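Local coordinates for protein proline iminopeptidase (Streptomyces halstedii, PDB 3WMR) that is an alpha/beta-hydrolase amidohydrolase with a hydrophobic tunnel for polyketide substrates and probably releases an N-terminal proline from peptides, at residues Q255-G263 and F303-L314. Numbering follows the deposited sequence.
Sequences QVPTMVLIG and FHEVMIDYLESL
Phe-303 meets Leu-261 with the edge of its ring: CD1 lies 4.0 Å from Leu-261 CD2, the two side chains crossing at about a right angle, while Met-307 CG rests over one ring face. One turn on, Val-306 CG1 and Leu-261 CD1 meet tip to tip at 3.6 Å, and the same valine methyl also touches Met-259 SD. Met-307 SD packs against Met-259 CE at 3.9 Å. Tyr-310 and Met-259 run past each other in opposite directions; Met-259 CB sits over the ring face, 4.2 Å from its centroid, and SD makes an oblique Met-aromatic contact. Met-259 is extended to SD and then bends (chi3 51°), which brings CE to 3.4 Å from Tyr-310 CB. Beyond the ring, Tyr-310 OH donates to Pro-257 O (2.7 Å); the acceptor lies in the ring plane, at its edge, while the hydroxyl stands 38° above the carbonyl plane. A phenylalanine here lacks the hydroxyl, so Pro-257 O would probably be left to its backbone bond with Leu-146 and the ring edge would lose its tie to the strand. Leu-314 CD2 closes the row on Pro-257 CG at 3.8 Å. Strand 258-263 and helix 303-312 thus pack nearly antiparallel, at 169° and with axes 10.2 Å apart, as the C-terminal helix covers one face of the alpha/beta-hydrolase sheet. The strand lies between strands 143-149 and 283-288, both of which also touch Tyr-310, while Val-260 and Ile-262 pack against helix 270-279.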
# COMPACT_ATOMS: atom_id res chain seq x y z
N GLN A 255 10.56 16.73 1.73
CA GLN A 255 11.72 17.35 1.09
C GLN A 255 12.40 16.46 0.05
O GLN A 255 13.14 16.95 -0.82
CB GLN A 255 12.76 17.72 2.14
CG GLN A 255 12.33 18.86 3.04
CD GLN A 255 13.34 19.15 4.14
OE1 GLN A 255 13.85 18.25 4.78
NE2 GLN A 255 13.62 20.43 4.37
N VAL A 256 12.16 15.16 0.14
CA VAL A 256 12.90 14.24 -0.71
C VAL A 256 12.22 14.15 -2.07
O VAL A 256 11.04 14.49 -2.20
CB VAL A 256 13.03 12.86 -0.04
CG1 VAL A 256 13.92 12.96 1.19
CG2 VAL A 256 11.66 12.27 0.34
N PRO A 257 12.97 13.72 -3.08
CA PRO A 257 12.32 13.51 -4.35
C PRO A 257 11.31 12.35 -4.24
O PRO A 257 11.64 11.26 -3.76
CB PRO A 257 13.48 13.17 -5.31
CG PRO A 257 14.72 13.17 -4.51
CD PRO A 257 14.36 13.24 -3.06
N THR A 258 10.10 12.64 -4.70
CA THR A 258 8.97 11.77 -4.55
C THR A 258 8.46 11.37 -5.92
O THR A 258 8.47 12.18 -6.86
CB THR A 258 7.86 12.48 -3.73
OG1 THR A 258 8.37 12.80 -2.43
CG2 THR A 258 6.62 11.59 -3.60
N MET A 259 8.04 10.11 -6.07
CA MET A 259 7.44 9.66 -7.33
C MET A 259 6.01 9.16 -7.08
O MET A 259 5.80 8.32 -6.18
CB MET A 259 8.25 8.54 -8.01
CG MET A 259 7.62 8.08 -9.32
SD MET A 259 8.61 6.98 -10.38
CE MET A 259 9.07 5.74 -9.18
N VAL A 260 5.05 9.68 -7.86
CA VAL A 260 3.69 9.17 -7.86
C VAL A 260 3.56 8.20 -9.02
O VAL A 260 3.85 8.57 -10.16
CB VAL A 260 2.65 10.29 -8.04
CG1 VAL A 260 1.24 9.71 -8.13
CG2 VAL A 260 2.76 11.29 -6.89
N LEU A 261 3.16 6.96 -8.72
CA LEU A 261 3.05 5.91 -9.72
C LEU A 261 1.68 5.28 -9.55
O LEU A 261 1.38 4.74 -8.49
CB LEU A 261 4.14 4.86 -9.53
CG LEU A 261 4.27 3.78 -10.63
CD1 LEU A 261 5.73 3.36 -10.74
CD2 LEU A 261 3.39 2.56 -10.38
N ILE A 262 0.86 5.37 -10.59
CA ILE A 262 -0.45 4.76 -10.60
C ILE A 262 -0.64 4.02 -11.91
O ILE A 262 0.15 4.18 -12.86
CB ILE A 262 -1.59 5.80 -10.41
CG1 ILE A 262 -1.55 6.84 -11.54
CG2 ILE A 262 -1.47 6.52 -9.06
CD1 ILE A 262 -2.76 7.75 -11.57
N GLY A 263 -1.66 3.17 -11.95
CA GLY A 263 -2.11 2.57 -13.21
C GLY A 263 -3.14 3.46 -13.88
O GLY A 263 -3.86 4.18 -13.19
N PHE A 303 6.99 -1.70 -14.81
CA PHE A 303 7.07 -1.25 -13.43
C PHE A 303 8.52 -1.30 -12.93
O PHE A 303 9.02 -0.33 -12.31
CB PHE A 303 6.16 -2.09 -12.54
CG PHE A 303 6.29 -1.77 -11.09
CD1 PHE A 303 5.45 -0.83 -10.50
CD2 PHE A 303 7.26 -2.38 -10.32
CE1 PHE A 303 5.59 -0.52 -9.16
CE2 PHE A 303 7.39 -2.09 -8.99
CZ PHE A 303 6.55 -1.15 -8.40
N HIS A 304 9.19 -2.42 -13.17
CA HIS A 304 10.60 -2.59 -12.84
C HIS A 304 11.45 -1.49 -13.47
O HIS A 304 12.22 -0.85 -12.76
CB HIS A 304 11.09 -3.96 -13.30
CG HIS A 304 12.56 -4.18 -13.09
ND1 HIS A 304 13.07 -4.81 -11.98
CD2 HIS A 304 13.62 -3.84 -13.86
CE1 HIS A 304 14.38 -4.86 -12.08
NE2 HIS A 304 14.74 -4.27 -13.20
N GLU A 305 11.33 -1.28 -14.78
CA GLU A 305 12.06 -0.22 -15.48
C GLU A 305 11.82 1.16 -14.86
O GLU A 305 12.75 1.95 -14.70
CB GLU A 305 11.67 -0.17 -16.96
CG GLU A 305 12.20 -1.32 -17.81
CD GLU A 305 11.62 -1.34 -19.22
OE1 GLU A 305 10.74 -0.50 -19.54
OE2 GLU A 305 12.04 -2.22 -20.02
N VAL A 306 10.57 1.45 -14.52
CA VAL A 306 10.22 2.76 -13.98
C VAL A 306 10.87 2.95 -12.62
O VAL A 306 11.51 3.96 -12.37
CB VAL A 306 8.70 2.97 -13.91
CG1 VAL A 306 8.35 4.21 -13.09
CG2 VAL A 306 8.13 3.09 -15.31
N MET A 307 10.75 1.93 -11.77
CA MET A 307 11.37 1.95 -10.46
C MET A 307 12.88 2.10 -10.52
O MET A 307 13.45 2.98 -9.87
CB MET A 307 10.99 0.69 -9.68
CG MET A 307 9.58 0.72 -9.11
SD MET A 307 9.34 2.05 -7.90
CE MET A 307 10.49 1.56 -6.63
N ILE A 308 13.54 1.28 -11.32
CA ILE A 308 15.00 1.36 -11.43
C ILE A 308 15.46 2.74 -11.90
O ILE A 308 16.44 3.29 -11.36
CB ILE A 308 15.57 0.27 -12.36
CG1 ILE A 308 15.34 -1.11 -11.75
CG2 ILE A 308 17.05 0.49 -12.62
CD1 ILE A 308 15.95 -1.31 -10.39
N ASP A 309 14.76 3.30 -12.89
CA ASP A 309 15.05 4.64 -13.41
C ASP A 309 14.96 5.71 -12.29
O ASP A 309 15.85 6.55 -12.14
CB ASP A 309 14.07 4.96 -14.54
CG ASP A 309 14.42 6.24 -15.27
OD1 ASP A 309 15.16 6.16 -16.28
OD2 ASP A 309 13.95 7.33 -14.84
N TYR A 310 13.89 5.64 -11.50
CA TYR A 310 13.74 6.55 -10.36
C TYR A 310 14.84 6.28 -9.32
O TYR A 310 15.51 7.22 -8.85
CB TYR A 310 12.34 6.38 -9.72
CG TYR A 310 12.26 7.00 -8.34
CD1 TYR A 310 12.11 8.38 -8.18
CD2 TYR A 310 12.41 6.22 -7.20
CE1 TYR A 310 12.08 8.96 -6.93
CE2 TYR A 310 12.39 6.79 -5.94
CZ TYR A 310 12.22 8.17 -5.81
OH TYR A 310 12.18 8.75 -4.54
N LEU A 311 15.02 5.02 -8.95
CA LEU A 311 15.98 4.67 -7.90
C LEU A 311 17.43 5.10 -8.24
O LEU A 311 18.16 5.56 -7.37
CB LEU A 311 15.92 3.16 -7.55
CG LEU A 311 14.67 2.66 -6.81
CD1 LEU A 311 14.66 1.14 -6.76
CD2 LEU A 311 14.58 3.22 -5.39
N GLU A 312 17.82 4.97 -9.51
CA GLU A 312 19.17 5.35 -9.93
C GLU A 312 19.43 6.87 -9.81
O GLU A 312 20.56 7.27 -9.56
CB GLU A 312 19.48 4.87 -11.36
CG GLU A 312 19.70 3.37 -11.47
CD GLU A 312 20.97 2.89 -10.78
OE1 GLU A 312 22.04 3.48 -11.01
OE2 GLU A 312 20.89 1.91 -10.00
N SER A 313 18.39 7.69 -9.94
CA SER A 313 18.55 9.14 -9.75
C SER A 313 18.94 9.50 -8.32
O SER A 313 19.40 10.61 -8.08
CB SER A 313 17.27 9.91 -10.17
OG SER A 313 16.24 9.86 -9.19
N LEU A 314 18.79 8.56 -7.38
CA LEU A 314 19.09 8.79 -5.97
C LEU A 314 20.48 8.32 -5.52
O LEU A 314 20.78 8.44 -4.35
CB LEU A 314 18.07 8.07 -5.09
CG LEU A 314 16.60 8.32 -5.37
CD1 LEU A 314 15.77 7.42 -4.47
CD2 LEU A 314 16.27 9.79 -5.15